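Copper chaperone PCu(A)C (Methylosinus trichosporium OB3b, PDB 6P1F) binds copper through a histidine brace and probably acts as a periplasmic copper chaperone, of which this chain is the metal-free PCuAC domain. Local coordinates at residues K9-W14 against Y28-N33; E22-L27 against E85-S90; D36-L41 against L69-R74; N93-A98 against A115-P120. All coordinates share one frame; numbering follows the deposited sequence.

From the N terminus, the chain first folds back on itself in interaction 1, where residues 9-14 and 28-33 close a beta hairpin. Interaction 2 starts inside that hairpin, at residues 22-27, and closes a much longer loop with 85-90, so the two cross along the chain while sharing strand 24-33. Interaction 3, 36-41 with 69-74, is nested within the loop of interaction 2 and meets interaction 1 at Asn33. Interaction 4 follows in series, joining the 93-98 turn to 115-120; it touches interaction 1 through Pro13 and Ala116, and interaction 2 through Leu27 and Ala115. Together they tie strands 8-16, 24-33, 39-45, 67-69, 73-89, 98-105 and 109-118 into one mixed sheet.

Interaction 1 (K9-W14 against Y28-N33); sequences KIEHPW and YMLVVN
Trp14 and Tyr28 meet as an oblique aromatic pair, their six-membered rings inclined at 38° to each other. Tyr28 CD2 lies over one face of the indole, 3.4 Å from Trp14 CZ2, while Tyr28 CB sits above the five-membered ring in a CH-pi contact. The indole reaches back over its partner because Trp14 CG stands between the backbone N and the carbonyl carbon (chi1 63°). Replacing Trp14 by an alanine would probably open a gap beside the tyrosine ring, whose OH stays held by Gln26.

Beneath the rings, Trp14 and Tyr28 form an antiparallel hydrogen-bonded pair, with Tyr28 N 2.7 Å from Trp14 O. Glu11 and Leu30 are another such pair: Glu11 N to Leu30 O is 2.8 Å, and their side chains run side by side with the CB atoms 3.8 Å apart. Glu11 lends only its aliphatic part, bending at chi2 (-81°) to carry its carboxylate away. Between these pairs the register slips by one residue in a beta bulge at His12 and Pro13; His12 is a copper ligand in the metal-bound protein. Pro13, with no N-H to give to a strand bond, packs its CB 3.9 Å from Met29 CB. On that side Met29, extended beyond CG, lays SD 3.8 Å from Ile10 CG2, apolar groups suited to a buried face.

This hairpin of strands 8-16 and 24-33 is bordered by strand 2-5, which pairs with 8-16, and by strand 73-89, whose Pro79 touches both aromatic rings. Strand 109-118 runs parallel to 8-16, and Leu103 of strand 98-105 covers Ile10 and Met29.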
loop_
_atom_site.group_PDB
_atom_site.type_symbol
_atom_site.label_atom_id
_atom_site.label_comp_id
_atom_site.label_asym_id
_atom_site.label_seq_id
_atom_site.Cartn_x
_atom_site.Cartn_y
_atom_site.Cartn_z
ATOM N N LYS A 9 9.663 -6.120 -4.657
ATOM C CA LYS A 9 8.787 -5.816 -5.776
ATOM C C LYS A 9 7.469 -5.398 -5.232
ATOM O O LYS A 9 7.021 -5.932 -4.227
ATOM C CB LYS A 9 8.571 -7.027 -6.707
ATOM C CG LYS A 9 9.796 -7.300 -7.560
ATOM C CD LYS A 9 9.457 -8.211 -8.760
ATOM C CE LYS A 9 10.643 -8.261 -9.724
ATOM N NZ LYS A 9 10.281 -8.848 -11.057
ATOM N N ILE A 10 6.817 -4.475 -5.916
ATOM C CA ILE A 10 5.459 -4.082 -5.557
ATOM C C ILE A 10 4.629 -4.289 -6.810
ATOM O O ILE A 10 4.938 -3.719 -7.851
ATOM C CB ILE A 10 5.387 -2.616 -5.086
ATOM C CG1 ILE A 10 6.322 -2.372 -3.876
ATOM C CG2 ILE A 10 3.942 -2.235 -4.737
ATOM C CD1 ILE A 10 7.717 -1.781 -4.252
ATOM N N GLU A 11 3.583 -5.109 -6.719
ATOM C CA GLU A 11 2.802 -5.452 -7.914
ATOM C C GLU A 11 1.420 -4.848 -7.841
ATOM O O GLU A 11 0.730 -5.005 -6.832
ATOM C CB GLU A 11 2.662 -6.973 -8.057
ATOM C CG GLU A 11 3.992 -7.729 -8.054
ATOM C CD GLU A 11 4.704 -7.730 -9.403
ATOM O OE1 GLU A 11 4.199 -7.131 -10.394
ATOM O OE2 GLU A 11 5.782 -8.363 -9.462
ATOM N N HIS A 12 1.028 -4.201 -8.932
ATOM C CA HIS A 12 -0.339 -3.701 -9.165
ATOM C C HIS A 12 -0.983 -2.970 -7.974
ATOM O O HIS A 12 -2.085 -3.320 -7.539
ATOM C CB HIS A 12 -1.247 -4.856 -9.609
ATOM C CG HIS A 12 -0.814 -5.489 -10.897
ATOM N ND1 HIS A 12 -1.455 -5.257 -12.098
ATOM C CD2 HIS A 12 0.211 -6.325 -11.176
ATOM C CE1 HIS A 12 -0.857 -5.944 -13.054
ATOM N NE2 HIS A 12 0.159 -6.602 -12.522
ATOM N N PRO A 13 -0.297 -1.959 -7.440
ATOM C CA PRO A 13 -0.939 -1.188 -6.363
ATOM C C PRO A 13 -2.183 -0.470 -6.854
ATOM O O PRO A 13 -2.202 0.156 -7.934
ATOM C CB PRO A 13 0.147 -0.196 -5.942
ATOM C CG PRO A 13 1.037 -0.039 -7.209
ATOM C CD PRO A 13 1.025 -1.405 -7.816
ATOM N N TRP A 14 -3.250 -0.554 -6.065
ATOM C CA TRP A 14 -4.456 0.170 -6.423
ATOM C C TRP A 14 -5.201 0.526 -5.153
ATOM O O TRP A 14 -4.954 -0.076 -4.114
ATOM C CB TRP A 14 -5.367 -0.665 -7.348
ATOM C CG TRP A 14 -5.914 -1.947 -6.758
ATOM C CD1 TRP A 14 -5.267 -3.145 -6.637
ATOM C CD2 TRP A 14 -7.227 -2.142 -6.207
ATOM N NE1 TRP A 14 -6.099 -4.078 -6.025
ATOM C CE2 TRP A 14 -7.311 -3.487 -5.786
ATOM C CE3 TRP A 14 -8.345 -1.303 -6.050
ATOM C CZ2 TRP A 14 -8.489 -4.027 -5.219
ATOM C CZ3 TRP A 14 -9.512 -1.841 -5.480
ATOM C CH2 TRP A 14 -9.560 -3.178 -5.067
ATOM N N TYR A 28 -4.411 -1.504 -1.830
ATOM C CA TYR A 28 -4.036 -2.891 -1.915
ATOM C C TYR A 28 -2.859 -3.067 -2.849
ATOM O O TYR A 28 -2.870 -2.524 -3.936
ATOM C CB TYR A 28 -5.205 -3.731 -2.433
ATOM C CG TYR A 28 -6.521 -3.403 -1.782
ATOM C CD1 TYR A 28 -6.876 -3.975 -0.559
ATOM C CD2 TYR A 28 -7.390 -2.505 -2.380
ATOM C CE1 TYR A 28 -8.099 -3.669 0.022
ATOM C CE2 TYR A 28 -8.605 -2.205 -1.818
ATOM C CZ TYR A 28 -8.952 -2.801 -0.607
ATOM O OH TYR A 28 -10.156 -2.532 0.003
ATOM N N MET A 29 -1.828 -3.766 -2.411
ATOM C CA MET A 29 -0.697 -4.030 -3.287
ATOM C C MET A 29 -0.064 -5.337 -2.882
ATOM O O MET A 29 -0.072 -5.698 -1.710
ATOM C CB MET A 29 0.340 -2.907 -3.198
ATOM C CG MET A 29 0.842 -2.652 -1.766
ATOM S SD MET A 29 1.881 -1.145 -1.725
ATOM C CE MET A 29 2.149 -0.972 0.056
ATOM N N LEU A 30 0.510 -6.036 -3.850
ATOM C CA LEU A 30 1.274 -7.239 -3.554
ATOM C C LEU A 30 2.699 -6.825 -3.286
ATOM O O LEU A 30 3.324 -6.201 -4.152
ATOM C CB LEU A 30 1.179 -8.199 -4.755
ATOM C CG LEU A 30 2.143 -9.386 -4.810
ATOM C CD1 LEU A 30 2.070 -10.224 -3.554
ATOM C CD2 LEU A 30 1.722 -10.218 -6.016
ATOM N N VAL A 31 3.199 -7.099 -2.081
ATOM C CA VAL A 31 4.581 -6.740 -1.755
ATOM C C VAL A 31 5.411 -8.003 -1.662
ATOM O O VAL A 31 5.045 -8.948 -0.958
ATOM C CB VAL A 31 4.649 -5.996 -0.412
ATOM C CG1 VAL A 31 6.100 -5.604 -0.086
ATOM C CG2 VAL A 31 3.750 -4.760 -0.433
ATOM N N VAL A 32 6.538 -8.038 -2.354
ATOM C CA VAL A 32 7.322 -9.258 -2.364
ATOM C C VAL A 32 8.741 -8.952 -1.919
ATOM O O VAL A 32 9.359 -8.010 -2.406
ATOM C CB VAL A 32 7.359 -9.904 -3.774
ATOM C CG1 VAL A 32 8.283 -11.078 -3.769
ATOM C CG2 VAL A 32 5.944 -10.327 -4.228
ATOM N N ASN A 33 9.227 -9.681 -0.919
ATOM C CA ASN A 33 10.641 -9.571 -0.569
ATOM C C ASN A 33 11.376 -10.795 -1.075
ATOM O O ASN A 33 11.219 -11.892 -0.525
ATOM C CB ASN A 33 10.826 -9.434 0.952
ATOM C CG ASN A 33 12.299 -9.335 1.337
ATOM O OD1 ASN A 33 13.134 -8.936 0.524
ATOM N ND2 ASN A 33 12.625 -9.643 2.609
#

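Interaction 2 (E22-L27 against E85-S90); sequences ETRAQL and ELVDIS
Antiparallel pairing of strands 24-33 and 73-89 in the PCuAC sheet brings residues 22-27 against 85-90, beside a metal site: Glu85 is a zinc ligand in a metal-bound form of the protein. Ala25 and Leu86 form a hydrogen-bonded pair, Leu86 N lying 2.8 Å from Ala25 O. The small Ala25 leaves room for Ile89, whose CD1 comes to 3.6 Å from Ala25 CB on the buried side, where Leu27 also packs against Leu86.

On the other face, Arg24 is extended from CG to NE and crosses Glu85, making a salt bridge from NH1 to OE1 of 2.8 Å. The guanidinium and carboxylate planes are 53° apart, and the bridge runs through NH1; the carboxylate lies at the guanidinium edge while Val87 CG2 lies over one face. NH1 has a second, weak partner in Gln53.

At the corner where the chain turns, Ile89 N bonds to Thr23 O in a nearly straight line (177°). Asp88 points away, its OD2 bridged to Arg50. A water spans the two segments there, 2.8 Å from Thr23 OG1, accepting from Asp88 N and donating to Asp88 OD1 at 2.7 Å.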
loop_
_atom_site.group_PDB
_atom_site.type_symbol
_atom_site.label_atom_id
_atom_site.label_comp_id
_atom_site.label_asym_id
_atom_site.label_seq_id
_atom_site.Cartn_x
_atom_site.Cartn_y
_atom_site.Cartn_z
ATOM N N GLU A 22 -15.903 11.325 2.486
ATOM C CA GLU A 22 -15.031 10.614 3.430
ATOM C C GLU A 22 -13.540 10.895 3.220
ATOM O O GLU A 22 -13.126 11.337 2.146
ATOM C CB GLU A 22 -15.285 9.113 3.352
ATOM C CG GLU A 22 -16.768 8.831 3.555
ATOM C CD GLU A 22 -17.079 7.428 4.021
ATOM O OE1 GLU A 22 -16.136 6.634 4.222
ATOM O OE2 GLU A 22 -18.294 7.120 4.161
ATOM N N THR A 23 -12.767 10.638 4.271
ATOM C CA THR A 23 -11.338 10.955 4.273
ATOM C C THR A 23 -10.469 9.717 4.528
ATOM O O THR A 23 -9.307 9.867 4.831
ATOM C CB THR A 23 -11.011 11.998 5.358
ATOM O OG1 THR A 23 -11.305 11.426 6.641
ATOM C CG2 THR A 23 -11.843 13.266 5.157
ATOM N N ARG A 24 -11.022 8.502 4.413
ATOM C CA ARG A 24 -10.229 7.279 4.541
ATOM C C ARG A 24 -10.452 6.434 3.310
ATOM O O ARG A 24 -11.518 6.506 2.713
ATOM C CB ARG A 24 -10.628 6.450 5.761
ATOM C CG ARG A 24 -10.001 6.866 7.045
ATOM C CD ARG A 24 -10.386 5.911 8.169
ATOM N NE ARG A 24 -9.678 6.275 9.392
ATOM C CZ ARG A 24 -8.836 5.477 10.032
ATOM N NH1 ARG A 24 -8.614 4.246 9.586
ATOM N NH2 ARG A 24 -8.227 5.908 11.118
ATOM N N ALA A 25 -9.466 5.639 2.936
ATOM C CA ALA A 25 -9.665 4.736 1.798
ATOM C C ALA A 25 -8.721 3.565 1.944
ATOM O O ALA A 25 -7.735 3.655 2.677
ATOM C CB ALA A 25 -9.415 5.479 0.475
ATOM N N GLN A 26 -9.011 2.465 1.261
ATOM C CA GLN A 26 -8.158 1.285 1.374
ATOM C C GLN A 26 -7.317 1.139 0.134
ATOM O O GLN A 26 -7.787 1.357 -0.964
ATOM C CB GLN A 26 -8.981 0.039 1.603
ATOM C CG GLN A 26 -9.691 0.081 2.943
ATOM C CD GLN A 26 -10.186 -1.270 3.406
ATOM O OE1 GLN A 26 -10.147 -2.272 2.672
ATOM N NE2 GLN A 26 -10.656 -1.312 4.659
ATOM N N LEU A 27 -6.054 0.786 0.353
ATOM C CA LEU A 27 -5.089 0.558 -0.705
ATOM C C LEU A 27 -4.647 -0.908 -0.656
ATOM O O LEU A 27 -4.536 -1.494 0.403
ATOM C CB LEU A 27 -3.895 1.494 -0.544
ATOM C CG LEU A 27 -2.745 1.310 -1.542
ATOM C CD1 LEU A 27 -2.134 2.654 -1.977
ATOM C CD2 LEU A 27 -1.722 0.377 -0.964
ATOM N N GLU A 85 -4.850 1.068 5.181
ATOM C CA GLU A 85 -5.797 2.168 5.283
ATOM C C GLU A 85 -5.052 3.485 5.122
ATOM O O GLU A 85 -4.047 3.712 5.786
ATOM C CB GLU A 85 -6.537 2.144 6.621
ATOM C CG GLU A 85 -7.679 1.169 6.633
ATOM C CD GLU A 85 -8.906 1.760 7.279
ATOM O OE1 GLU A 85 -8.997 1.669 8.519
ATOM O OE2 GLU A 85 -9.759 2.324 6.548
ATOM N N LEU A 86 -5.509 4.313 4.187
ATOM C CA LEU A 86 -5.002 5.680 4.012
ATOM C C LEU A 86 -5.846 6.591 4.870
ATOM O O LEU A 86 -7.067 6.605 4.736
ATOM C CB LEU A 86 -5.094 6.110 2.547
ATOM C CG LEU A 86 -4.483 5.101 1.573
ATOM C CD1 LEU A 86 -4.630 5.599 0.112
ATOM C CD2 LEU A 86 -3.037 4.795 1.928
ATOM N N VAL A 87 -5.197 7.320 5.766
ATOM C CA VAL A 87 -5.872 8.036 6.830
ATOM C C VAL A 87 -5.744 9.541 6.632
ATOM O O VAL A 87 -4.636 10.026 6.375
ATOM C CB VAL A 87 -5.254 7.646 8.194
ATOM C CG1 VAL A 87 -5.908 8.430 9.352
ATOM C CG2 VAL A 87 -5.372 6.136 8.414
ATOM N N ASP A 88 -6.854 10.253 6.814
ATOM C CA ASP A 88 -6.907 11.721 6.686
ATOM C C ASP A 88 -6.453 12.166 5.309
ATOM O O ASP A 88 -5.513 12.931 5.146
ATOM C CB ASP A 88 -6.087 12.398 7.802
ATOM C CG ASP A 88 -6.663 12.131 9.188
ATOM O OD1 ASP A 88 -7.854 11.755 9.299
ATOM O OD2 ASP A 88 -5.932 12.309 10.175
ATOM N N ILE A 89 -7.196 11.695 4.314
ATOM C CA ILE A 89 -6.980 12.067 2.933
ATOM C C ILE A 89 -7.381 13.519 2.702
ATOM O O ILE A 89 -8.510 13.904 3.013
ATOM C CB ILE A 89 -7.758 11.139 2.013
ATOM C CG1 ILE A 89 -7.225 9.695 2.111
ATOM C CG2 ILE A 89 -7.731 11.652 0.585
ATOM C CD1 ILE A 89 -8.209 8.669 1.513
ATOM N N SER A 90 -6.471 14.331 2.163
ATOM C CA SER A 90 -6.841 15.715 1.865
ATOM C C SER A 90 -7.207 15.875 0.397
ATOM O O SER A 90 -8.000 16.746 0.042
ATOM C CB SER A 90 -5.723 16.679 2.266
ATOM O OG SER A 90 -4.470 16.196 1.825
HETATM O O HOH W 1 -9.462 9.918 8.204
#

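Interaction 3 (D36-L41 against L69-R74); sequences DRPDRL and LPPLSR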
loop_
_atom_site.group_PDB
_atom_site.type_symbol
_atom_site.label_atom_id
_atom_site.label_comp_id
_atom_site.label_asym_id
_atom_site.label_seq_id
_atom_site.Cartn_x
_atom_site.Cartn_y
_atom_site.Cartn_z
ATOM N N ASP A 36 17.194 -12.785 0.862
ATOM C CA ASP A 36 17.460 -13.807 1.867
ATOM C C ASP A 36 17.512 -13.229 3.262
ATOM O O ASP A 36 17.882 -13.938 4.193
ATOM C CB ASP A 36 18.825 -14.464 1.632
ATOM C CG ASP A 36 18.836 -15.378 0.463
ATOM O OD1 ASP A 36 17.734 -15.713 -0.014
ATOM O OD2 ASP A 36 19.950 -15.765 0.039
ATOM N N ARG A 37 17.248 -11.931 3.372
ATOM C CA ARG A 37 17.294 -11.189 4.642
ATOM C C ARG A 37 15.981 -10.428 4.733
ATOM O O ARG A 37 15.340 -10.179 3.714
ATOM C CB ARG A 37 18.476 -10.208 4.698
ATOM C CG ARG A 37 19.793 -10.742 4.145
ATOM C CD ARG A 37 20.821 -10.957 5.250
ATOM N NE ARG A 37 21.203 -9.708 5.907
ATOM C CZ ARG A 37 21.508 -9.602 7.199
ATOM N NH1 ARG A 37 21.472 -10.676 7.987
ATOM N NH2 ARG A 37 21.841 -8.420 7.708
ATOM N N PRO A 38 15.540 -10.094 5.951
ATOM C CA PRO A 38 14.257 -9.423 6.048
ATOM C C PRO A 38 14.365 -7.966 5.616
ATOM O O PRO A 38 15.457 -7.413 5.477
ATOM C CB PRO A 38 13.908 -9.516 7.558
ATOM C CG PRO A 38 15.243 -9.655 8.225
ATOM C CD PRO A 38 16.105 -10.447 7.269
ATOM N N ASP A 39 13.219 -7.366 5.344
ATOM C CA ASP A 39 13.167 -5.940 5.090
ATOM C C ASP A 39 11.978 -5.399 5.898
ATOM O O ASP A 39 11.276 -6.152 6.561
ATOM C CB ASP A 39 12.996 -5.625 3.580
ATOM C CG ASP A 39 13.574 -4.269 3.184
ATOM O OD1 ASP A 39 13.593 -3.336 3.998
ATOM O OD2 ASP A 39 13.986 -4.126 2.008
ATOM N N ARG A 40 11.772 -4.095 5.848
ATOM C CA ARG A 40 10.634 -3.485 6.556
ATOM C C ARG A 40 10.145 -2.319 5.749
ATOM O O ARG A 40 10.928 -1.462 5.394
ATOM C CB ARG A 40 11.048 -3.004 7.961
ATOM C CG ARG A 40 9.847 -2.658 8.864
ATOM C CD ARG A 40 10.315 -2.191 10.256
ATOM N NE ARG A 40 11.629 -2.755 10.520
ATOM C CZ ARG A 40 11.851 -3.787 11.319
ATOM N NH1 ARG A 40 10.845 -4.337 11.998
ATOM N NH2 ARG A 40 13.086 -4.241 11.462
ATOM N N LEU A 41 8.841 -2.306 5.464
ATOM C CA LEU A 41 8.211 -1.141 4.860
ATOM C C LEU A 41 7.924 -0.166 5.971
ATOM O O LEU A 41 7.036 -0.422 6.787
ATOM C CB LEU A 41 6.927 -1.546 4.139
ATOM C CG LEU A 41 6.132 -0.364 3.565
ATOM C CD1 LEU A 41 6.925 0.527 2.682
ATOM C CD2 LEU A 41 4.923 -0.901 2.812
ATOM N N LEU A 69 8.868 -7.597 6.723
ATOM C CA LEU A 69 8.877 -8.577 5.659
ATOM C C LEU A 69 9.970 -9.607 5.843
ATOM O O LEU A 69 11.127 -9.287 5.611
ATOM C CB LEU A 69 9.126 -7.859 4.337
ATOM C CG LEU A 69 8.105 -6.760 4.082
ATOM C CD1 LEU A 69 8.674 -5.746 3.094
ATOM C CD2 LEU A 69 6.876 -7.449 3.513
ATOM N N PRO A 70 9.624 -10.833 6.246
ATOM C CA PRO A 70 10.604 -11.917 6.374
ATOM C C PRO A 70 11.317 -12.152 5.049
ATOM O O PRO A 70 10.781 -11.765 4.002
ATOM C CB PRO A 70 9.754 -13.133 6.743
ATOM C CG PRO A 70 8.547 -12.570 7.372
ATOM C CD PRO A 70 8.293 -11.221 6.752
ATOM N N PRO A 71 12.472 -12.807 5.094
ATOM C CA PRO A 71 13.121 -13.223 3.845
ATOM C C PRO A 71 12.160 -14.074 3.013
ATOM O O PRO A 71 11.358 -14.825 3.566
ATOM C CB PRO A 71 14.306 -14.066 4.317
ATOM C CG PRO A 71 14.475 -13.751 5.768
ATOM C CD PRO A 71 13.147 -13.328 6.296
ATOM N N LEU A 72 12.251 -13.944 1.688
ATOM C CA LEU A 72 11.530 -14.821 0.759
ATOM C C LEU A 72 10.057 -14.911 1.093
ATOM O O LEU A 72 9.508 -16.012 1.236
ATOM C CB LEU A 72 12.143 -16.213 0.760
ATOM C CG LEU A 72 13.652 -16.257 0.520
ATOM C CD1 LEU A 72 14.104 -17.704 0.489
ATOM C CD2 LEU A 72 13.955 -15.595 -0.801
ATOM N N SER A 73 9.430 -13.749 1.250
ATOM C CA SER A 73 8.029 -13.676 1.656
ATOM C C SER A 73 7.272 -12.683 0.827
ATOM O O SER A 73 7.839 -11.905 0.030
ATOM C CB SER A 73 7.884 -13.282 3.148
ATOM O OG SER A 73 8.202 -11.915 3.327
ATOM N N ARG A 74 5.955 -12.731 0.987
ATOM C CA ARG A 74 5.105 -11.765 0.322
ATOM C C ARG A 74 3.922 -11.407 1.204
ATOM O O ARG A 74 3.520 -12.166 2.109
ATOM C CB ARG A 74 4.627 -12.308 -1.011
ATOM C CG ARG A 74 3.671 -13.472 -0.856
ATOM C CD ARG A 74 3.074 -13.842 -2.209
ATOM N NE ARG A 74 4.147 -14.032 -3.179
ATOM C CZ ARG A 74 3.996 -14.004 -4.504
ATOM N NH1 ARG A 74 2.796 -13.763 -5.033
ATOM N NH2 ARG A 74 5.053 -14.176 -5.287
#
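Asp39 and Leu69 form an antiparallel hydrogen-bonded pair where strands 39-45 and 67-69 meet at one end of the PCuAC sheet, just ahead of a G1 beta bulge in which Leu72 and Ser73 both face Asn33. This pair is the tight part of the contact. Asp39 N reaches Leu69 O at 2.9 Å, and Leu69 N returns a bond of 2.8 Å to Asp39 O. Leu69 turns to the buried side, where Phe105 and Ile8 also pack, an apolar place that suits a leucine. The Asp39 carboxylate is buried too, but satisfied: OD1 accepts from Arg40 N and from Lys107 N, and OD2 from Ala108 N, bonds that would fix its rotation.

On the exposed side the pairing gives way to contacts without hydrogen bonds. Pro38 and Pro71 lie side by side, with Pro38 CD 4.0 Å from Pro71 CG; rigid rings without an N-H fit here, where no strand bond is made. Pro71 CB comes to 3.5 Å from Asp36 C, and a glycine in its place would probably open a gap beneath Asp36 and Pro38 and let the loop at 70-72 move more freely. Beyond it Ser73 OG donates a hydrogen bond to Pro70 O at 2.7 Å.

Interaction 4 (N93-A98 against A115-P120); sequences NPVGWA and AAVEAP
The indole of Trp97 has Pro94 CD over one face, 3.7 Å above its plane and offset toward the rim, while the Trp97 backbone, not its ring, reaches across to Val117. A second flat group, the amide of Asn93, holds Ala98 O in its own plane: ND2 donates over 2.9 Å in an almost straight bond, fastening the two ends of the 93-98 loop together.

Between them Pro94 to Trp97 make a type II beta turn, closed by a bond from Trp97 N to Pro94 O. Gly96 takes a positive phi (103°) at which a CB would press on the preceding carbonyl oxygen, so glycine suits the place. Its N meets Val117 O at 2.9 Å, and Val117 N meets Trp97 O at 2.7 Å, so both the N-H and the C=O of Val117 are bound by the one loop, along a single edge of the strand.

The Val117 side chain points into the loop, CB lying 3.5 Å from Pro94 O and CG1 3.6 Å from Asn93 O. Val95 lays CG2 over Glu118 O at 3.6 Å, a branched apolar cover for the end of the strand.

Ala98 then begins strand 98-105 by pairing with Ala116 on strand 109-118, whose other neighbour, strand 8-16, bonds Ala116 through Pro13 and Leu15.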
loop_
_atom_site.group_PDB
_atom_site.type_symbol
_atom_site.label_atom_id
_atom_site.label_comp_id
_atom_site.label_asym_id
_atom_site.label_seq_id
_atom_site.Cartn_x
_atom_site.Cartn_y
_atom_site.Cartn_z
ATOM N N ASN A 93 -6.873 11.875 -6.612
ATOM C CA ASN A 93 -7.183 11.996 -8.017
ATOM C C ASN A 93 -8.457 11.208 -8.356
ATOM O O ASN A 93 -8.889 10.322 -7.595
ATOM C CB ASN A 93 -5.962 11.537 -8.858
ATOM C CG ASN A 93 -4.870 12.592 -8.932
ATOM O OD1 ASN A 93 -5.148 13.785 -8.832
ATOM N ND2 ASN A 93 -3.609 12.158 -9.088
ATOM N N PRO A 94 -9.080 11.515 -9.504
ATOM C CA PRO A 94 -10.286 10.815 -9.930
ATOM C C PRO A 94 -10.075 9.343 -10.167
ATOM O O PRO A 94 -8.952 8.883 -10.422
ATOM C CB PRO A 94 -10.640 11.486 -11.270
ATOM C CG PRO A 94 -10.005 12.798 -11.222
ATOM C CD PRO A 94 -8.768 12.661 -10.384
ATOM N N VAL A 95 -11.180 8.619 -10.142
ATOM C CA VAL A 95 -11.190 7.232 -10.543
ATOM C C VAL A 95 -10.669 7.143 -11.967
ATOM O O VAL A 95 -11.087 7.930 -12.834
ATOM C CB VAL A 95 -12.601 6.639 -10.475
ATOM C CG1 VAL A 95 -12.636 5.283 -11.101
ATOM C CG2 VAL A 95 -13.058 6.552 -8.998
ATOM N N GLY A 96 -9.768 6.199 -12.198
ATOM C CA GLY A 96 -9.162 6.009 -13.508
ATOM C C GLY A 96 -7.762 6.580 -13.558
ATOM O O GLY A 96 -6.983 6.268 -14.477
ATOM N N TRP A 97 -7.425 7.419 -12.581
ATOM C CA TRP A 97 -6.111 8.034 -12.522
ATOM C C TRP A 97 -5.262 7.235 -11.520
ATOM O O TRP A 97 -5.632 6.129 -11.165
ATOM C CB TRP A 97 -6.193 9.503 -12.095
ATOM C CG TRP A 97 -7.013 10.433 -13.045
ATOM C CD1 TRP A 97 -8.110 10.095 -13.786
ATOM C CD2 TRP A 97 -6.751 11.800 -13.314
ATOM N NE1 TRP A 97 -8.554 11.187 -14.498
ATOM C CE2 TRP A 97 -7.736 12.248 -14.218
ATOM C CE3 TRP A 97 -5.777 12.696 -12.881
ATOM C CZ2 TRP A 97 -7.776 13.552 -14.688
ATOM C CZ3 TRP A 97 -5.836 13.992 -13.329
ATOM C CH2 TRP A 97 -6.823 14.407 -14.229
ATOM N N ALA A 98 -4.157 7.815 -11.087
ATOM C CA ALA A 98 -3.309 7.162 -10.095
ATOM C C ALA A 98 -2.935 8.163 -9.047
ATOM O O ALA A 98 -2.976 9.368 -9.277
ATOM C CB ALA A 98 -2.043 6.539 -10.742
ATOM N N ALA A 115 -0.401 4.421 -7.522
ATOM C CA ALA A 115 -1.431 3.455 -7.203
ATOM C C ALA A 115 -2.689 3.789 -7.981
ATOM O O ALA A 115 -3.154 4.931 -7.909
ATOM C CB ALA A 115 -1.701 3.480 -5.686
ATOM N N ALA A 116 -3.212 2.817 -8.723
ATOM C CA ALA A 116 -4.387 3.063 -9.568
ATOM C C ALA A 116 -5.573 3.448 -8.689
ATOM O O ALA A 116 -5.881 2.715 -7.750
ATOM C CB ALA A 116 -4.731 1.821 -10.382
ATOM N N VAL A 117 -6.258 4.545 -9.012
ATOM C CA VAL A 117 -7.472 4.906 -8.263
ATOM C C VAL A 117 -8.650 4.185 -8.885
ATOM O O VAL A 117 -8.958 4.432 -10.052
ATOM C CB VAL A 117 -7.728 6.420 -8.280
ATOM C CG1 VAL A 117 -9.018 6.743 -7.510
ATOM C CG2 VAL A 117 -6.540 7.191 -7.724
ATOM N N GLU A 118 -9.288 3.278 -8.141
ATOM C CA GLU A 118 -10.424 2.513 -8.652
ATOM C C GLU A 118 -11.712 2.988 -7.991
ATOM O O GLU A 118 -11.658 3.813 -7.098
ATOM C CB GLU A 118 -10.221 1.021 -8.415
ATOM C CG GLU A 118 -9.003 0.444 -9.152
ATOM C CD GLU A 118 -9.161 0.432 -10.667
ATOM O OE1 GLU A 118 -10.258 0.093 -11.141
ATOM O OE2 GLU A 118 -8.180 0.759 -11.369
ATOM N N ALA A 119 -12.854 2.458 -8.433
ATOM C CA ALA A 119 -14.156 2.835 -7.895
ATOM C C ALA A 119 -14.176 2.589 -6.399
ATOM O O ALA A 119 -13.513 1.669 -5.927
ATOM C CB ALA A 119 -15.246 2.040 -8.576
ATOM N N PRO A 120 -14.968 3.383 -5.657
ATOM C CA PRO A 120 -14.991 3.187 -4.198
ATOM C C PRO A 120 -15.372 1.770 -3.796
ATOM O O PRO A 120 -14.968 1.335 -2.714
ATOM C CB PRO A 120 -16.050 4.198 -3.719
ATOM C CG PRO A 120 -16.024 5.278 -4.756
ATOM C CD PRO A 120 -15.750 4.563 -6.076
HETATM O O HOH W 2 -7.158 3.606 -12.281
#